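Local coordinates for protein acinetobacter secreted protease CpaA (Acinetobacter nosocomialis M2, PDB 6O38) that probably acts as a zinc metalloprotease secreted through the type II pathway with the help of its chaperone CpaB, at residues Arg397-Glu400 with Gly401-Thr405; Thr405-Thr408 with Ala409-Asn413; Ala485-Ile488 with Ala489-Phe493; Met496-Glu499 with Val500-Leu504; Lys554-Ala557 with Val558-Ile561. All coordinates share one frame; numbering follows the deposited sequence.

Interaction 1 (Arg397-Glu400 with Gly401-Thr405); sequences RMIE and GVNLT
N403 N donates to I399 O at 2.9 Å, one of four i to i+4 bonds that carry residues 397-400 into 401-405 as continuous alpha-helix within helix 391-411. V402 N reaches M398 O at 3.0 Å and L404 N reaches E400 O at the same separation, whereas the bond from G401 N to R397 O is weak. One turn on, G401 O accepts twice from T405: its backbone N and, at 2.7 Å, its hydroxyl OG1 arrive from opposite faces of the carbonyl plane. A chi1 of -54° sets OG1 beside the T405 backbone N, from where it can fold back along the helix.

Among the side chains, N403 turns back toward the preceding turn. Its ND2 lies against CG2 of I399 at 3.6 Å, the two side chains slanting past each other. E400 is bent at chi2, which brings OE1 to 4.0 Å from N403 ND2, a loose approach with carboxylate and amide planes 67° apart. The carboxylate's stronger partners belong to the chaperone: E400 OE2 forms a salt bridge with R113 of CpaB. R397 leads from the same helix to C491 O of its own chain and to E153 of CpaB.

The chemistry is thus divided around the helix. M398 and V402 are buried against strand 416-425 of the same chain, and the buried charges of R397 and E400 find opposite charges on CpaB, which probably helps keep both groups ionised at the interface.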
loop_
_atom_site.group_PDB
_atom_site.type_symbol
_atom_site.label_atom_id
_atom_site.label_comp_id
_atom_site.label_asym_id
_atom_site.label_seq_id
_atom_site.Cartn_x
_atom_site.Cartn_y
_atom_site.Cartn_z
ATOM N N ARG A 397 18.457 -5.665 -7.453
ATOM C CA ARG A 397 18.121 -4.459 -6.704
ATOM C C ARG A 397 17.567 -3.373 -7.617
ATOM O O ARG A 397 16.601 -2.687 -7.265
ATOM C CB ARG A 397 19.354 -3.953 -5.957
ATOM C CG ARG A 397 19.050 -3.025 -4.793
ATOM C CD ARG A 397 20.337 -2.561 -4.134
ATOM N NE ARG A 397 20.107 -1.964 -2.822
ATOM C CZ ARG A 397 19.976 -0.660 -2.608
ATOM N NH1 ARG A 397 20.046 0.192 -3.622
ATOM N NH2 ARG A 397 19.773 -0.207 -1.379
HETATM N N MSE A 398 18.161 -3.205 -8.794
HETATM C CA MSE A 398 17.741 -2.158 -9.718
HETATM C C MSE A 398 16.414 -2.498 -10.388
HETATM O O MSE A 398 15.606 -1.610 -10.661
HETATM C CB MSE A 398 18.822 -1.917 -10.774
HETATM C CG MSE A 398 20.204 -1.681 -10.190
HETATM SE SE MSE A 398 21.458 -0.919 -11.472
HETATM C CE MSE A 398 20.600 0.814 -11.726
ATOM N N ILE A 399 16.196 -3.789 -10.652
ATOM C CA ILE A 399 14.947 -4.219 -11.276
ATOM C C ILE A 399 13.765 -3.926 -10.362
ATOM O O ILE A 399 12.714 -3.451 -10.813
ATOM C CB ILE A 399 15.022 -5.712 -11.650
ATOM C CG1 ILE A 399 15.995 -5.920 -12.813
ATOM C CG2 ILE A 399 13.645 -6.247 -12.008
ATOM C CD1 ILE A 399 15.755 -4.992 -13.986
ATOM N N GLU A 400 13.915 -4.195 -9.062
ATOM C CA GLU A 400 12.852 -3.871 -8.118
ATOM C C GLU A 400 12.603 -2.369 -8.056
ATOM O O GLU A 400 11.468 -1.937 -7.826
ATOM C CB GLU A 400 13.193 -4.414 -6.730
ATOM C CG GLU A 400 13.282 -5.932 -6.660
ATOM C CD GLU A 400 12.043 -6.624 -7.202
ATOM O OE1 GLU A 400 10.924 -6.115 -6.978
ATOM O OE2 GLU A 400 12.190 -7.679 -7.853
ATOM N N GLY A 401 13.649 -1.564 -8.254
ATOM C CA GLY A 401 13.450 -0.129 -8.371
ATOM C C GLY A 401 12.643 0.244 -9.598
ATOM O O GLY A 401 11.827 1.168 -9.560
ATOM N N VAL A 402 12.863 -0.466 -10.707
ATOM C CA VAL A 402 12.094 -0.213 -11.922
ATOM C C VAL A 402 10.636 -0.608 -11.721
ATOM O O VAL A 402 9.718 0.133 -12.092
ATOM C CB VAL A 402 12.719 -0.957 -13.117
ATOM C CG1 VAL A 402 11.885 -0.746 -14.370
ATOM C CG2 VAL A 402 14.150 -0.497 -13.343
ATOM N N ASN A 403 10.402 -1.783 -11.130
ATOM C CA ASN A 403 9.036 -2.255 -10.924
ATOM C C ASN A 403 8.260 -1.328 -9.996
ATOM O O ASN A 403 7.067 -1.081 -10.209
ATOM C CB ASN A 403 9.051 -3.679 -10.371
ATOM C CG ASN A 403 9.591 -4.684 -11.366
ATOM O OD1 ASN A 403 9.417 -4.532 -12.575
ATOM N ND2 ASN A 403 10.256 -5.718 -10.863
ATOM N N LEU A 404 8.918 -0.806 -8.960
ATOM C CA LEU A 404 8.236 0.099 -8.040
ATOM C C LEU A 404 7.910 1.426 -8.713
ATOM O O LEU A 404 6.856 2.017 -8.451
ATOM C CB LEU A 404 9.089 0.321 -6.791
ATOM C CG LEU A 404 8.472 1.220 -5.719
ATOM C CD1 LEU A 404 7.232 0.570 -5.130
ATOM C CD2 LEU A 404 9.486 1.528 -4.632
ATOM N N THR A 405 8.801 1.911 -9.579
ATOM C CA THR A 405 8.523 3.138 -10.318
ATOM C C THR A 405 7.317 2.964 -11.234
ATOM O O THR A 405 6.429 3.823 -11.282
ATOM C CB THR A 405 9.754 3.562 -11.121
ATOM O OG1 THR A 405 10.888 3.645 -10.250
ATOM C CG2 THR A 405 9.521 4.918 -11.771
#

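Interaction 2 (Thr405-Thr408 with Ala409-Asn413); sequences TNLT and AENSN
N411 folds its side chain back across L407, the two crossing at a slant, and its path can be followed from CB outward. CB lies 3.5 Å from L407 O, the carbonyl to which N411 N itself donates at 3.0 Å. CG comes to 3.2 Å from L407 O, chi1 of -72° keeping it beside the backbone N. At the fork, OD1 approaches L407 CD1 at 4.1 Å, while ND2 rests on L407 CG at 3.7 Å. ND2 also passes near L407 O, but at an angle too poor for a hydrogen bond; its polar partner is N533 O, through a weak bond.

Just beyond, helix 391-411 ends in a Schellman motif: N413 takes a positive phi of 57° and the chain turns off the helix axis. In the same last turn S412 OG donates to T408 O at 3.0 Å, while the S412 backbone N makes only a weak bond to the same oxygen. In the turn before, A409 N bonds to T405 O at 2.8 Å and E410 N to N406 O.

Outside the two segments, S412 OG is engaged a second time by Y535 N, E410 extends to a salt bridge with K307 and a bond to Y417 OH, and T408 OG1 pairs with R497 of helix 496-504. L407 packs against F144 of the chaperone CpaB.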
loop_
_atom_site.group_PDB
_atom_site.type_symbol
_atom_site.label_atom_id
_atom_site.label_comp_id
_atom_site.label_asym_id
_atom_site.label_seq_id
_atom_site.Cartn_x
_atom_site.Cartn_y
_atom_site.Cartn_z
ATOM N N THR A 405 8.801 1.911 -9.579
ATOM C CA THR A 405 8.523 3.138 -10.318
ATOM C C THR A 405 7.317 2.964 -11.234
ATOM O O THR A 405 6.429 3.823 -11.282
ATOM C CB THR A 405 9.754 3.562 -11.121
ATOM O OG1 THR A 405 10.888 3.645 -10.250
ATOM C CG2 THR A 405 9.521 4.918 -11.771
ATOM N N ASN A 406 7.272 1.853 -11.974
ATOM C CA ASN A 406 6.145 1.608 -12.869
ATOM C C ASN A 406 4.850 1.419 -12.088
ATOM O O ASN A 406 3.777 1.825 -12.548
ATOM C CB ASN A 406 6.424 0.391 -13.751
ATOM C CG ASN A 406 7.534 0.642 -14.752
ATOM O OD1 ASN A 406 7.810 1.784 -15.117
ATOM N ND2 ASN A 406 8.174 -0.430 -15.206
ATOM N N LEU A 407 4.928 0.797 -10.909
ATOM C CA LEU A 407 3.741 0.662 -10.072
ATOM C C LEU A 407 3.272 2.019 -9.561
ATOM O O LEU A 407 2.068 2.302 -9.547
ATOM C CB LEU A 407 4.024 -0.283 -8.905
ATOM C CG LEU A 407 2.908 -0.406 -7.864
ATOM C CD1 LEU A 407 1.685 -1.078 -8.467
ATOM C CD2 LEU A 407 3.390 -1.162 -6.637
ATOM N N THR A 408 4.210 2.870 -9.137
ATOM C CA THR A 408 3.848 4.209 -8.684
ATOM C C THR A 408 3.256 5.034 -9.820
ATOM O O THR A 408 2.258 5.740 -9.632
ATOM C CB THR A 408 5.073 4.911 -8.095
ATOM O OG1 THR A 408 5.594 4.135 -7.009
ATOM C CG2 THR A 408 4.706 6.298 -7.589
ATOM N N ALA A 409 3.861 4.958 -11.009
ATOM C CA ALA A 409 3.349 5.707 -12.151
ATOM C C ALA A 409 1.954 5.237 -12.544
ATOM O O ALA A 409 1.074 6.055 -12.837
ATOM C CB ALA A 409 4.308 5.580 -13.334
ATOM N N GLU A 410 1.732 3.920 -12.553
ATOM C CA GLU A 410 0.433 3.391 -12.955
ATOM C C GLU A 410 -0.649 3.748 -11.943
ATOM O O GLU A 410 -1.795 4.016 -12.322
ATOM C CB GLU A 410 0.524 1.876 -13.140
ATOM C CG GLU A 410 -0.707 1.248 -13.768
ATOM C CD GLU A 410 -0.475 -0.193 -14.178
ATOM O OE1 GLU A 410 0.373 -0.428 -15.066
ATOM O OE2 GLU A 410 -1.136 -1.089 -13.613
ATOM N N ASN A 411 -0.307 3.756 -10.652
ATOM C CA ASN A 411 -1.265 4.163 -9.631
ATOM C C ASN A 411 -1.635 5.635 -9.742
ATOM O O ASN A 411 -2.702 6.032 -9.263
ATOM C CB ASN A 411 -0.707 3.881 -8.235
ATOM C CG ASN A 411 -0.671 2.403 -7.907
ATOM O OD1 ASN A 411 -1.421 1.610 -8.477
ATOM N ND2 ASN A 411 0.200 2.024 -6.979
ATOM N N SER A 412 -0.782 6.448 -10.361
ATOM C CA SER A 412 -0.962 7.892 -10.406
ATOM C C SER A 412 -1.503 8.388 -11.738
ATOM O O SER A 412 -1.605 9.604 -11.930
ATOM C CB SER A 412 0.365 8.596 -10.103
ATOM O OG SER A 412 0.835 8.261 -8.809
ATOM N N ASN A 413 -1.846 7.484 -12.659
ATOM C CA ASN A 413 -2.216 7.843 -14.027
ATOM C C ASN A 413 -1.111 8.638 -14.715
ATOM O O ASN A 413 -1.378 9.484 -15.571
ATOM C CB ASN A 413 -3.541 8.614 -14.072
ATOM C CG ASN A 413 -4.684 7.847 -13.436
ATOM O OD1 ASN A 413 -4.872 6.659 -13.700
ATOM N ND2 ASN A 413 -5.453 8.524 -12.593
#

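Interaction 3 (Ala485-Ile488 with Ala489-Phe493); sequences ANDI and AGCSF
D487 swings its carboxylate over the turn made by A489, G490 and C491. OD1 accepts from C491 N at 3.2 Å, the donor lying nearly along the C-O axis, and takes a second, weak bond from G490 N. The other oxygen, OD2, rests against A489 CB at 3.4 Å. What makes this possible is a chi1 of 75°, which places CG in the crowded position between the backbone N and the carbonyl carbon. One carboxylate oxygen can therefore gather two successive N-H groups of the residues that follow.

The chain is here leaving strand 483-487, which pairs in parallel with strand 457-462 and antiparallel with strand 471-473, and it loops toward the zinc-binding helix 496-504 of the peptidase domain. A disulfide between C491 and C470 fastens the loop beside the strand. C491 CB packs on N486 CB at 3.9 Å and lies 3.4 Å from D487 OD1.

N486 is also turned inward. Its ND2 donates to D487 O at 2.8 Å, with the acceptor in the plane of the amide, while OD1 bonds to Y459 OH; with both its N and O engaged, the amide is fixed in its rotation. I488 directs its side chain mainly away from the turn, toward V385 and I388 of helix 383-389. Farther along, the backbone of S492 hydrogen-bonds to the chaperone CpaB.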
loop_
_atom_site.group_PDB
_atom_site.type_symbol
_atom_site.label_atom_id
_atom_site.label_comp_id
_atom_site.label_asym_id
_atom_site.label_seq_id
_atom_site.Cartn_x
_atom_site.Cartn_y
_atom_site.Cartn_z
ATOM N N ALA A 485 21.144 8.635 -9.982
ATOM C CA ALA A 485 22.014 7.743 -9.229
ATOM C C ALA A 485 21.578 7.668 -7.774
ATOM O O ALA A 485 21.048 8.632 -7.215
ATOM C CB ALA A 485 23.478 8.190 -9.313
ATOM N N ASN A 486 21.806 6.502 -7.171
ATOM C CA ASN A 486 21.720 6.323 -5.729
ATOM C C ASN A 486 22.783 5.318 -5.307
ATOM O O ASN A 486 23.334 4.585 -6.132
ATOM C CB ASN A 486 20.326 5.856 -5.277
ATOM C CG ASN A 486 19.975 4.468 -5.781
ATOM O OD1 ASN A 486 19.266 4.320 -6.773
ATOM N ND2 ASN A 486 20.451 3.442 -5.083
ATOM N N ASP A 487 23.070 5.289 -4.010
ATOM C CA ASP A 487 24.048 4.360 -3.471
ATOM C C ASP A 487 23.335 3.183 -2.805
ATOM O O ASP A 487 22.113 3.033 -2.896
ATOM C CB ASP A 487 24.999 5.087 -2.509
ATOM C CG ASP A 487 24.360 5.413 -1.166
ATOM O OD1 ASP A 487 23.131 5.259 -1.013
ATOM O OD2 ASP A 487 25.099 5.831 -0.251
ATOM N N ILE A 488 24.105 2.337 -2.126
ATOM C CA ILE A 488 23.543 1.247 -1.342
ATOM C C ILE A 488 23.738 1.445 0.156
ATOM O O ILE A 488 23.038 0.789 0.944
ATOM C CB ILE A 488 24.123 -0.114 -1.779
ATOM C CG1 ILE A 488 25.628 -0.166 -1.512
ATOM C CG2 ILE A 488 23.832 -0.369 -3.250
ATOM C CD1 ILE A 488 26.247 -1.518 -1.784
ATOM N N ALA A 489 24.669 2.307 0.574
ATOM C CA ALA A 489 24.895 2.549 1.996
ATOM C C ALA A 489 23.625 3.022 2.695
ATOM O O ALA A 489 23.223 2.461 3.722
ATOM C CB ALA A 489 26.022 3.566 2.179
ATOM N N GLY A 490 22.981 4.055 2.157
ATOM C CA GLY A 490 21.850 4.658 2.837
ATOM C C GLY A 490 20.547 4.635 2.064
ATOM O O GLY A 490 19.470 4.754 2.656
ATOM N N CYS A 491 20.625 4.480 0.746
ATOM C CA CYS A 491 19.451 4.497 -0.115
ATOM C C CYS A 491 18.996 3.076 -0.424
ATOM O O CYS A 491 19.819 2.189 -0.670
ATOM C CB CYS A 491 19.741 5.239 -1.423
ATOM S SG CYS A 491 19.371 7.020 -1.444
ATOM N N SER A 492 17.682 2.866 -0.406
ATOM C CA SER A 492 17.090 1.600 -0.805
ATOM C C SER A 492 16.622 1.692 -2.256
ATOM O O SER A 492 16.790 2.711 -2.929
ATOM C CB SER A 492 15.937 1.223 0.129
ATOM O OG SER A 492 14.763 1.950 -0.187
ATOM N N PHE A 493 16.018 0.606 -2.746
ATOM C CA PHE A 493 15.550 0.582 -4.126
ATOM C C PHE A 493 14.345 1.484 -4.361
ATOM O O PHE A 493 13.961 1.682 -5.519
ATOM C CB PHE A 493 15.220 -0.851 -4.554
ATOM C CG PHE A 493 14.107 -1.485 -3.766
ATOM C CD1 PHE A 493 14.378 -2.188 -2.605
ATOM C CD2 PHE A 493 12.793 -1.386 -4.193
ATOM C CE1 PHE A 493 13.359 -2.776 -1.881
ATOM C CE2 PHE A 493 11.769 -1.969 -3.472
ATOM C CZ PHE A 493 12.052 -2.667 -2.317
#

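Interaction 4 (Met496-Glu499 with Val500-Leu504); sequences MRHE and VGHNL. With ZN (zinc ion), chain M.
The zinc-binding helix of the metzincin signature HExxHxxGxxH supplies H498 and H502, one turn apart, to a shared metal. H498 NE2 binds the zinc ion at 2.2 Å and H502 NE2 at 2.1 Å. With CG anti to the backbone N (chi1 179°), the H498 side chain leans along the helix toward the next turn, where the H502 ring turns its edge to the H498 face; the ring planes stand 84° apart and the centroids 4.8 Å. The offset edge-to-face pairing accompanies the convergence of both NE2 atoms, 3.3 Å apart, on one ion. H508 adds a third nitrogen, and OD1 and OD2 of D170 of the chaperone CpaB supply two more ligand atoms.

E499, the glutamate of the motif and probably the general base as in related zincins, bends at chi2, bringing OE2 to 4.0 Å from H502 CD2. Along the backbone, V500 N bonds to M496 O at 2.8 Å and N503 N to E499 O at 3.0 Å. H498 ND1 is bonded to A526 O, which helps fix the ring.

M496 and V500 lie alongside each other against L418 of strand 416-425, M496 also touching V402 of helix 391-411, while E499 and H502 pack on A473 of strand 471-473.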
loop_
_atom_site.group_PDB
_atom_site.type_symbol
_atom_site.label_atom_id
_atom_site.label_comp_id
_atom_site.label_asym_id
_atom_site.label_seq_id
_atom_site.Cartn_x
_atom_site.Cartn_y
_atom_site.Cartn_z
HETATM N N MSE A 496 14.832 5.093 -6.635
HETATM C CA MSE A 496 14.826 5.271 -8.083
HETATM C C MSE A 496 13.627 6.086 -8.549
HETATM O O MSE A 496 13.779 7.031 -9.321
HETATM C CB MSE A 496 14.837 3.923 -8.800
HETATM C CG MSE A 496 15.028 4.058 -10.301
HETATM SE SE MSE A 496 14.838 2.392 -11.284
HETATM C CE MSE A 496 15.419 3.022 -13.035
ATOM N N ARG A 497 12.432 5.715 -8.079
ATOM C CA ARG A 497 11.239 6.478 -8.428
ATOM C C ARG A 497 11.322 7.915 -7.937
ATOM O O ARG A 497 10.622 8.782 -8.472
ATOM C CB ARG A 497 9.987 5.802 -7.862
ATOM C CG ARG A 497 9.864 5.862 -6.347
ATOM C CD ARG A 497 8.508 5.347 -5.895
ATOM N NE ARG A 497 8.361 5.363 -4.443
ATOM C CZ ARG A 497 7.330 4.833 -3.793
ATOM N NH1 ARG A 497 6.355 4.240 -4.467
ATOM N NH2 ARG A 497 7.276 4.892 -2.469
ATOM N N HIS A 498 12.166 8.185 -6.941
ATOM C CA HIS A 498 12.374 9.551 -6.476
ATOM C C HIS A 498 13.323 10.306 -7.398
ATOM O O HIS A 498 13.047 11.447 -7.787
ATOM C CB HIS A 498 12.906 9.539 -5.041
ATOM C CG HIS A 498 13.164 10.902 -4.480
ATOM N ND1 HIS A 498 12.196 11.634 -3.828
ATOM C CD2 HIS A 498 14.284 11.664 -4.465
ATOM C CE1 HIS A 498 12.707 12.789 -3.439
ATOM N NE2 HIS A 498 13.973 12.831 -3.814
ATOM N N GLU A 499 14.447 9.684 -7.759
ATOM C CA GLU A 499 15.407 10.345 -8.637
ATOM C C GLU A 499 14.852 10.502 -10.048
ATOM O O GLU A 499 15.084 11.527 -10.700
ATOM C CB GLU A 499 16.724 9.568 -8.654
ATOM C CG GLU A 499 17.357 9.388 -7.280
ATOM C CD GLU A 499 17.556 10.701 -6.538
ATOM O OE1 GLU A 499 17.394 10.715 -5.300
ATOM O OE2 GLU A 499 17.862 11.722 -7.190
ATOM N N VAL A 500 14.126 9.495 -10.541
ATOM C CA VAL A 500 13.502 9.607 -11.857
ATOM C C VAL A 500 12.452 10.712 -11.853
ATOM O O VAL A 500 12.277 11.429 -12.846
ATOM C CB VAL A 500 12.906 8.251 -12.282
ATOM C CG1 VAL A 500 12.013 8.406 -13.506
ATOM C CG2 VAL A 500 14.018 7.250 -12.559
ATOM N N GLY A 501 11.746 10.873 -10.731
ATOM C CA GLY A 501 10.838 12.001 -10.594
ATOM C C GLY A 501 11.531 13.334 -10.793
ATOM O O GLY A 501 10.997 14.231 -11.450
ATOM N N HIS A 502 12.731 13.483 -10.225
ATOM C CA HIS A 502 13.523 14.685 -10.467
ATOM C C HIS A 502 13.842 14.836 -11.950
ATOM O O HIS A 502 13.682 15.918 -12.525
ATOM C CB HIS A 502 14.810 14.644 -9.642
ATOM C CG HIS A 502 14.625 15.030 -8.207
ATOM N ND1 HIS A 502 14.113 16.252 -7.826
ATOM C CD2 HIS A 502 14.889 14.359 -7.062
ATOM C CE1 HIS A 502 14.068 16.315 -6.507
ATOM N NE2 HIS A 502 14.532 15.179 -6.019
ATOM N N ASN A 503 14.299 13.751 -12.585
ATOM C CA ASN A 503 14.588 13.785 -14.016
ATOM C C ASN A 503 13.370 14.225 -14.819
ATOM O O ASN A 503 13.500 14.934 -15.824
ATOM C CB ASN A 503 15.067 12.412 -14.488
ATOM C CG ASN A 503 16.493 12.114 -14.066
ATOM O OD1 ASN A 503 17.247 13.017 -13.703
ATOM N ND2 ASN A 503 16.871 10.843 -14.117
ATOM N N LEU A 504 12.175 13.817 -14.389
ATOM C CA LEU A 504 10.953 14.176 -15.096
ATOM C C LEU A 504 10.555 15.630 -14.883
ATOM O O LEU A 504 9.680 16.125 -15.603
ATOM C CB LEU A 504 9.810 13.255 -14.662
ATOM C CG LEU A 504 9.872 11.820 -15.189
ATOM C CD1 LEU A 504 8.869 10.934 -14.471
ATOM C CD2 LEU A 504 9.622 11.797 -16.688
HETATM ZN ZN ZN M . 15.243 14.636 -4.131
#

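Interaction 5 (Lys554-Ala557 with Val558-Ile561); sequences KIDA and VSVI
D556 and S559 face each other across the first turn of helix 557-569, each offering the other a polar atom. The D556 carboxylate, carried forward by a chi1 of -168°, stands so that S559 N donates to OD1 at 3.3 Å from above the carboxylate plane. OD2 is directed instead at the serine side chain and lies 3.3 Å from S559 CB. In return, S559 OG donates to D556 O at 3.0 Å, above the carbonyl plane; a chi1 of 70° holds this hydroxyl between the serine's own N and carbonyl carbon. Aspartate and serine are thus linked twice, once through each side chain.

Beside them the regular helix begins. A557 O accepts from I561 N at 3.0 Å and more weakly from V560 N, while I561 CG1 lies against the same oxygen. Residues of the preceding loop meet this start: A557 N bonds to S536 OG, D556 packs on P538 and V558 on S537.

An aspartate taking up an N-H of the first turn is the classic N-cap. Its negative charge, set at the positive end of the helix dipole, is probably favourable there, and it opens helix 557-569, which packs against L504 at the far end of the zinc-binding helix.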
loop_
_atom_site.group_PDB
_atom_site.type_symbol
_atom_site.label_atom_id
_atom_site.label_comp_id
_atom_site.label_asym_id
_atom_site.label_seq_id
_atom_site.Cartn_x
_atom_site.Cartn_y
_atom_site.Cartn_z
ATOM N N LYS A 554 -1.365 24.104 -7.698
ATOM C CA LYS A 554 -0.222 24.329 -6.819
ATOM C C LYS A 554 0.640 23.094 -6.609
ATOM O O LYS A 554 1.868 23.194 -6.664
ATOM C CB LYS A 554 -0.688 24.890 -5.468
ATOM C CG LYS A 554 -1.202 26.320 -5.586
ATOM C CD LYS A 554 -1.285 27.028 -4.246
ATOM C CE LYS A 554 -1.586 28.508 -4.445
ATOM N NZ LYS A 554 -1.937 29.200 -3.175
ATOM N N ILE A 555 0.041 21.931 -6.363
ATOM C CA ILE A 555 0.784 20.695 -6.124
ATOM C C ILE A 555 0.198 19.642 -7.057
ATOM O O ILE A 555 -0.818 19.014 -6.737
ATOM C CB ILE A 555 0.717 20.239 -4.662
ATOM C CG1 ILE A 555 1.227 21.341 -3.730
ATOM C CG2 ILE A 555 1.524 18.964 -4.464
ATOM C CD1 ILE A 555 1.016 21.043 -2.260
ATOM N N ASP A 556 0.835 19.447 -8.215
ATOM C CA ASP A 556 0.365 18.475 -9.206
ATOM C C ASP A 556 1.595 17.939 -9.943
ATOM O O ASP A 556 2.037 18.514 -10.939
ATOM C CB ASP A 556 -0.636 19.109 -10.162
ATOM C CG ASP A 556 -1.371 18.086 -11.007
ATOM O OD1 ASP A 556 -1.032 16.885 -10.934
ATOM O OD2 ASP A 556 -2.297 18.485 -11.745
ATOM N N ALA A 557 2.131 16.821 -9.447
ATOM C CA ALA A 557 3.297 16.220 -10.086
ATOM C C ALA A 557 2.919 15.504 -11.377
ATOM O O ALA A 557 3.682 15.526 -12.350
ATOM C CB ALA A 557 3.990 15.256 -9.123
ATOM N N VAL A 558 1.752 14.856 -11.399
ATOM C CA VAL A 558 1.354 14.063 -12.560
ATOM C C VAL A 558 1.187 14.951 -13.789
ATOM O O VAL A 558 1.501 14.544 -14.914
ATOM C CB VAL A 558 0.069 13.273 -12.247
ATOM C CG1 VAL A 558 -0.414 12.519 -13.476
ATOM C CG2 VAL A 558 0.310 12.312 -11.091
ATOM N N SER A 559 0.706 16.182 -13.593
ATOM C CA SER A 559 0.522 17.084 -14.727
ATOM C C SER A 559 1.851 17.475 -15.359
ATOM O O SER A 559 1.922 17.667 -16.578
ATOM C CB SER A 559 -0.242 18.332 -14.288
ATOM O OG SER A 559 0.554 19.146 -13.445
ATOM N N VAL A 560 2.910 17.592 -14.557
ATOM C CA VAL A 560 4.223 17.913 -15.107
ATOM C C VAL A 560 4.853 16.685 -15.752
ATOM O O VAL A 560 5.498 16.785 -16.802
ATOM C CB VAL A 560 5.122 18.511 -14.008
ATOM C CG1 VAL A 560 6.553 18.657 -14.503
ATOM C CG2 VAL A 560 4.575 19.857 -13.559
ATOM N N ILE A 561 4.675 15.511 -15.141
ATOM C CA ILE A 561 5.193 14.275 -15.724
ATOM C C ILE A 561 4.582 14.041 -17.101
ATOM O O ILE A 561 5.284 13.707 -18.063
ATOM C CB ILE A 561 4.933 13.084 -14.785
ATOM C CG1 ILE A 561 5.731 13.236 -13.488
ATOM C CG2 ILE A 561 5.274 11.774 -15.474
ATOM C CD1 ILE A 561 5.485 12.121 -12.493
#

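In the fold
Helix 496-504 (interaction 4) lies among the others, its centre about 12 Å from those of interactions 1 and 2 and about 13 Å from those of 3 and 5. It binds the zinc ion directly, while the side chains of C491, A557 and T405 lie about 9, 12 and 13 Å from the metal. Interactions 1 and 2 run in series along helix 391-411 and share T405, whose OG1 packs on R497 CB; this helix thus touches both the zinc helix and the loop of interaction 3. Interaction 5 meets interactions 4 and 2: I561 CG2 touches L504 CD1 at 3.8 Å, and V558 CG2 meets S412 O at 3.4 Å. The chaperone contacts interactions 1 to 4, leaving interaction 5 within the protease.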